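Local coordinates for recombination protein uvsY (Enterobacteria phage T4, PDB 4ZWS), which promotes assembly of the UvsX recombinase on single-stranded DNA and helps it displace bound gp32 during viral DNA synthesis and recombination, at residues 37-42 / 105-110. Numbering follows the deposited sequence.
Sequences NKHSSI and ILLDFC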
# COMPACT_ATOMS: atom_id res chain seq x y z
N ASN A 37 -7.19 26.23 -3.65
CA ASN A 37 -8.00 27.03 -2.73
C ASN A 37 -9.38 26.46 -2.44
O ASN A 37 -9.83 26.51 -1.29
CB ASN A 37 -8.14 28.45 -3.25
CG ASN A 37 -6.85 29.20 -3.16
OD1 ASN A 37 -5.95 28.78 -2.42
ND2 ASN A 37 -6.71 30.28 -3.93
N LYS A 38 -10.05 25.93 -3.46
CA LYS A 38 -11.32 25.26 -3.24
C LYS A 38 -11.13 24.17 -2.20
O LYS A 38 -11.83 24.13 -1.19
CB LYS A 38 -11.87 24.67 -4.54
CG LYS A 38 -12.47 25.66 -5.49
CD LYS A 38 -12.89 24.98 -6.78
CE LYS A 38 -13.90 25.81 -7.57
NZ LYS A 38 -13.43 27.18 -7.90
N HIS A 39 -10.13 23.32 -2.44
CA HIS A 39 -9.78 22.18 -1.60
C HIS A 39 -9.53 22.63 -0.17
O HIS A 39 -10.02 22.05 0.79
CB HIS A 39 -8.56 21.48 -2.22
CG HIS A 39 -8.15 20.21 -1.54
ND1 HIS A 39 -7.30 20.18 -0.45
CD2 HIS A 39 -8.43 18.92 -1.82
CE1 HIS A 39 -7.09 18.93 -0.09
NE2 HIS A 39 -7.77 18.14 -0.91
N SER A 40 -8.78 23.71 -0.04
CA SER A 40 -8.42 24.26 1.25
C SER A 40 -9.67 24.74 1.98
O SER A 40 -9.82 24.52 3.19
CB SER A 40 -7.43 25.40 1.04
OG SER A 40 -6.87 25.80 2.26
N SER A 41 -10.56 25.42 1.26
CA SER A 41 -11.82 25.90 1.83
C SER A 41 -12.73 24.78 2.30
O SER A 41 -13.35 24.86 3.35
CB SER A 41 -12.60 26.72 0.81
OG SER A 41 -12.02 28.00 0.66
N ILE A 42 -12.79 23.72 1.50
CA ILE A 42 -13.61 22.57 1.82
C ILE A 42 -13.12 21.92 3.11
O ILE A 42 -13.94 21.57 3.95
CB ILE A 42 -13.64 21.59 0.63
CG1 ILE A 42 -14.36 22.26 -0.55
CG2 ILE A 42 -14.31 20.28 1.01
CD1 ILE A 42 -14.24 21.51 -1.87
N ILE A 105 -17.09 14.46 -0.45
CA ILE A 105 -17.14 14.16 -1.87
C ILE A 105 -16.58 15.32 -2.67
O ILE A 105 -15.83 15.11 -3.62
CB ILE A 105 -18.57 13.83 -2.33
CG1 ILE A 105 -18.96 12.43 -1.82
CG2 ILE A 105 -18.64 13.79 -3.84
CD1 ILE A 105 -20.35 11.98 -2.22
N LEU A 106 -16.93 16.54 -2.28
CA LEU A 106 -16.40 17.72 -2.96
C LEU A 106 -14.89 17.77 -2.81
O LEU A 106 -14.18 18.07 -3.77
CB LEU A 106 -17.02 19.01 -2.41
CG LEU A 106 -18.54 19.13 -2.48
CD1 LEU A 106 -18.97 20.49 -2.01
CD2 LEU A 106 -19.04 18.85 -3.89
N LEU A 107 -14.40 17.43 -1.62
CA LEU A 107 -12.97 17.43 -1.36
C LEU A 107 -12.26 16.46 -2.30
O LEU A 107 -11.25 16.81 -2.91
CB LEU A 107 -12.67 17.05 0.09
CG LEU A 107 -11.20 17.17 0.51
CD1 LEU A 107 -10.78 18.63 0.52
CD2 LEU A 107 -10.99 16.55 1.85
N ASP A 108 -12.81 15.25 -2.42
CA ASP A 108 -12.22 14.25 -3.30
C ASP A 108 -12.25 14.67 -4.76
O ASP A 108 -11.28 14.46 -5.49
CB ASP A 108 -12.91 12.89 -3.15
CG ASP A 108 -12.68 12.28 -1.78
OD1 ASP A 108 -11.73 12.73 -1.10
OD2 ASP A 108 -13.41 11.32 -1.42
N PHE A 109 -13.34 15.32 -5.17
CA PHE A 109 -13.42 15.80 -6.53
C PHE A 109 -12.30 16.80 -6.81
O PHE A 109 -11.68 16.75 -7.87
CB PHE A 109 -14.77 16.45 -6.82
CG PHE A 109 -14.90 16.91 -8.24
CD1 PHE A 109 -14.60 18.22 -8.59
CD2 PHE A 109 -15.27 16.01 -9.25
CE1 PHE A 109 -14.69 18.64 -9.92
CE2 PHE A 109 -15.36 16.43 -10.57
CZ PHE A 109 -15.07 17.75 -10.90
N CYS A 110 -12.04 17.68 -5.86
CA CYS A 110 -10.98 18.67 -6.02
C CYS A 110 -9.60 18.03 -6.05
O CYS A 110 -8.71 18.54 -6.75
CB CYS A 110 -11.03 19.70 -4.88
SG CYS A 110 -12.45 20.79 -4.96
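Leu107 lays its CD1 methyl over one face of the His39 imidazole, 3.4 Å from the ring centroid and 18° off the normal, which meets the geometry of a CH-pi contact. The methyl is displaced toward the CD2–NE2 side. Both partners carry CG anti to the backbone N (chi1 -173° in Leu107), a setting that swings ring and isobutyl group toward each other along one flank of the helix pair. Cys110 CB lies at the ring's edge, near its plane, 4.1 Å from His39 CD2.

Ile42 points toward helix 91-135 and divides its branches. CG2 rests on Leu107 CB at 3.7 Å, whereas CD1 reaches Cys110 SG at 3.6 Å and Leu106 CB at 3.8 Å; the side chains of Ile42 and Leu106 meet at about a right angle. Lys38 adds its CB against the same sulfur, then turns away to a salt bridge with Glu9 on helix 3-14.

The axes of segments 37-42 and 105-110 approach to 9.1 Å at 156°, close to antiparallel; the contact ties helix 21-64 to helix 91-135 near the middle of the chain. In the heptamer, Phe133 of a third subunit meets the His39 ring edge-to-face, and Asp108 forms a salt bridge with Lys43 of a second subunit. Van der Waals and CH-pi packing thus hold the two helices here, while Lys38 and Asp108 carry their charges to helix 3-14 and another subunit, so the same turns serve both fold and assembly.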